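Local atomic coordinates of neurotrypsin (Mus musculus, PDB entry 6H8M), a protein that acts as a secreted serine protease with a role in neuronal plasticity, its proteolysis possibly serving the structural reorganisation that accompanies learning and memory. Residues 42-47 and 101-106. Residues are numbered along the deposited sequence; the frame is centred on the assembly and turned at random.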
ATOM      1  N   VAL A  42       6.716   4.924  -2.438  1.00 46.02           N
ATOM      2  CA  VAL A  42       6.184   5.935  -1.620  1.00 44.74           C
ATOM      3  C   VAL A  42       5.894   5.379  -0.206  1.00 47.00           C
ATOM      4  O   VAL A  42       6.237   5.976   0.799  1.00 46.79           O
ATOM      5  CB  VAL A  42       4.923   6.572  -2.219  1.00 50.87           C
ATOM      6  CG1 VAL A  42       4.221   7.500  -1.212  1.00 50.68           C
ATOM      7  CG2 VAL A  42       5.251   7.329  -3.496  1.00 56.37           C
ATOM      8  N   ILE A  43       5.282   4.207  -0.143  1.00 41.89           N
ATOM      9  CA  ILE A  43       5.054   3.594   1.174  1.00 38.24           C
ATOM     10  C   ILE A  43       6.360   3.382   1.917  1.00 41.48           C
ATOM     11  O   ILE A  43       6.470   3.718   3.136  1.00 41.46           O
ATOM     12  CB  ILE A  43       4.312   2.257   0.968  1.00 39.99           C
ATOM     13  CG1 ILE A  43       2.920   2.462   0.382  1.00 41.59           C
ATOM     14  CG2 ILE A  43       4.278   1.480   2.292  1.00 40.76           C
ATOM     15  CD1 ILE A  43       1.999   3.271   1.237  1.00 45.40           C
ATOM     16  N   CYS A  44       7.340   2.786   1.238  1.00 41.08           N
ATOM     17  CA  CYS A  44       8.604   2.480   1.832  1.00 45.45           C
ATOM     18  C   CYS A  44       9.364   3.750   2.276  1.00 43.06           C
ATOM     19  O   CYS A  44       9.945   3.790   3.395  1.00 43.87           O
ATOM     20  CB  CYS A  44       9.427   1.626   0.879  1.00 46.41           C
ATOM     21  SG  CYS A  44       8.672  -0.030   0.665  1.00 45.78           S
ATOM     22  N   ARG A  45       9.270   4.815   1.473  1.00 45.93           N
ATOM     23  CA  ARG A  45       9.854   6.130   1.803  1.00 50.20           C
ATOM     24  C   ARG A  45       9.223   6.680   3.086  1.00 47.44           C
ATOM     25  O   ARG A  45       9.914   7.096   3.971  1.00 45.18           O
ATOM     26  CB  ARG A  45       9.752   7.090   0.601  1.00 54.88           C
ATOM     27  CG  ARG A  45      10.443   8.441   0.804  1.00 61.93           C
ATOM     28  CD  ARG A  45      10.476   9.289  -0.473  1.00 59.05           C
ATOM     29  NE  ARG A  45      11.111   8.657  -1.616  1.00 60.48           N
ATOM     30  CZ  ARG A  45      10.484   8.206  -2.701  1.00 62.31           C
ATOM     31  NH1 ARG A  45       9.181   8.399  -2.891  1.00 58.13           N
ATOM     32  NH2 ARG A  45      11.186   7.543  -3.604  1.00 63.04           N
ATOM     33  N   GLN A  46       7.901   6.651   3.203  1.00 47.76           N
ATOM     34  CA  GLN A  46       7.232   7.148   4.355  1.00 46.48           C
ATOM     35  C   GLN A  46       7.661   6.359   5.611  1.00 45.06           C
ATOM     36  O   GLN A  46       7.764   6.970   6.692  1.00 44.57           O
ATOM     37  CB  GLN A  46       5.723   7.170   4.185  1.00 45.65           C
ATOM     38  CG  GLN A  46       5.031   7.885   5.344  1.00 46.11           C
ATOM     39  CD  GLN A  46       3.532   7.802   5.390  1.00 45.35           C
ATOM     40  OE1 GLN A  46       2.848   7.824   4.386  1.00 48.06           O
ATOM     41  NE2 GLN A  46       2.999   7.877   6.582  1.00 42.96           N
ATOM     42  N   LEU A  47       7.875   5.051   5.468  1.00 42.84           N
ATOM     43  CA  LEU A  47       8.300   4.205   6.566  1.00 41.75           C
ATOM     44  C   LEU A  47       9.780   4.383   6.930  1.00 47.29           C
ATOM     45  O   LEU A  47      10.221   3.819   7.924  1.00 42.26           O
ATOM     46  CB  LEU A  47       8.027   2.756   6.155  1.00 41.64           C
ATOM     47  CG  LEU A  47       6.570   2.310   6.166  1.00 42.86           C
ATOM     48  CD1 LEU A  47       6.449   0.911   5.558  1.00 44.24           C
ATOM     49  CD2 LEU A  47       6.006   2.334   7.568  1.00 45.06           C
ATOM     50  N   ALA A 101      -3.210  -4.698  -1.381  1.00 36.64           N
ATOM     51  CA  ALA A 101      -1.874  -4.353  -1.854  1.00 36.26           C
ATOM     52  C   ALA A 101      -0.838  -4.561  -0.749  1.00 35.72           C
ATOM     53  O   ALA A 101      -1.157  -4.398   0.447  1.00 36.96           O
ATOM     54  CB  ALA A 101      -1.918  -2.879  -2.263  1.00 41.54           C
ATOM     55  N   GLY A 102       0.394  -4.729  -1.196  1.00 34.87           N
ATOM     56  CA  GLY A 102       1.528  -4.959  -0.335  1.00 36.11           C
ATOM     57  C   GLY A 102       2.790  -4.402  -0.916  1.00 35.02           C
ATOM     58  O   GLY A 102       2.785  -3.996  -2.084  1.00 38.22           O
ATOM     59  N   VAL A 103       3.916  -4.501  -0.179  1.00 35.01           N
ATOM     60  CA  VAL A 103       5.187  -4.002  -0.580  1.00 35.38           C
ATOM     61  C   VAL A 103       6.310  -4.896  -0.023  1.00 40.20           C
ATOM     62  O   VAL A 103       6.085  -5.534   1.008  1.00 38.06           O
ATOM     63  CB  VAL A 103       5.433  -2.563  -0.105  1.00 36.81           C
ATOM     64  CG1 VAL A 103       4.323  -1.631  -0.597  1.00 36.76           C
ATOM     65  CG2 VAL A 103       5.557  -2.463   1.393  1.00 39.73           C
ATOM     66  N   ILE A 104       7.487  -4.790  -0.655  1.00 39.31           N
ATOM     67  CA  ILE A 104       8.760  -5.112  -0.098  1.00 41.58           C
ATOM     68  C   ILE A 104       9.660  -3.900  -0.162  1.00 40.35           C
ATOM     69  O   ILE A 104       9.967  -3.450  -1.240  1.00 44.38           O
ATOM     70  CB  ILE A 104       9.404  -6.286  -0.826  1.00 42.29           C
ATOM     71  CG1 ILE A 104       8.512  -7.508  -0.773  1.00 45.27           C
ATOM     72  CG2 ILE A 104      10.790  -6.578  -0.212  1.00 46.39           C
ATOM     73  CD1 ILE A 104       8.987  -8.574  -1.669  1.00 49.19           C
ATOM     74  N   CYS A 105      10.105  -3.396   0.997  1.00 42.37           N
ATOM     75  CA  CYS A 105      11.031  -2.291   1.064  1.00 43.39           C
ATOM     76  C   CYS A 105      12.481  -2.790   1.163  1.00 47.96           C
ATOM     77  O   CYS A 105      12.730  -3.856   1.666  1.00 47.45           O
ATOM     78  CB  CYS A 105      10.746  -1.418   2.274  1.00 44.57           C
ATOM     79  SG  CYS A 105       9.019  -0.893   2.476  1.00 44.06           S
ATOM     80  N   ASP A 106      13.409  -1.992   0.600  1.00 49.95           N
ATOM     81  CA  ASP A 106      14.826  -2.321   0.590  1.00 52.99           C
ATOM     82  C   ASP A 106      15.011  -3.705  -0.048  1.00 54.22           C
ATOM     83  O   ASP A 106      15.704  -4.590   0.475  1.00 56.37           O
ATOM     84  CB  ASP A 106      15.446  -2.208   1.980  1.00 56.41           C
ATOM     85  CG  ASP A 106      15.666  -0.771   2.442  1.00 58.46           C
ATOM     86  OD1 ASP A 106      15.210   0.189   1.720  1.00 59.36           O
ATOM     87  OD2 ASP A 106      16.197  -0.629   3.539  1.00 62.09           O
TER
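The Cys44–Cys105 disulfide is one of three in this scavenger receptor cysteine-rich domain, the third such domain of neurotrypsin, and it ties helix 37-46 to the strand 102-105 near the C-terminal end of the domain. Cys44 SG and Cys105 SG are joined at 2.0 Å, with a C-S-S-C torsion of -81°, close to the unstrained right angle. Each sulfur lies beside its own backbone N, anti to the carbonyl carbon (chi1 -67° at Cys44). The CA atoms of Cys44 and Cys105 are 5.4 Å apart.

Apolar groups gather round the bridge. Val103, two residues before Cys105 and on the same face of the strand, lays its CG2 against Cys44 SG at 4.0 Å, while its other methyl, CG1, meets the branch point of Ile43, 4.2 Å from CB; Ile43 also packs against Trp35 and Val19. Leu47 brings CD1 loosely to Cys105 SG at 4.4 Å. Leu8 of strand 6-10 touches both Leu47 and Val103, and Ala53 packs on Cys44.

The axes of helix 42-46 and strand 102-105 approach to 8.4 Å, with a crossing angle of -58°. A covalent bond within a buried, apolar setting thus holds the two together, where van der Waals contact alone would be modest.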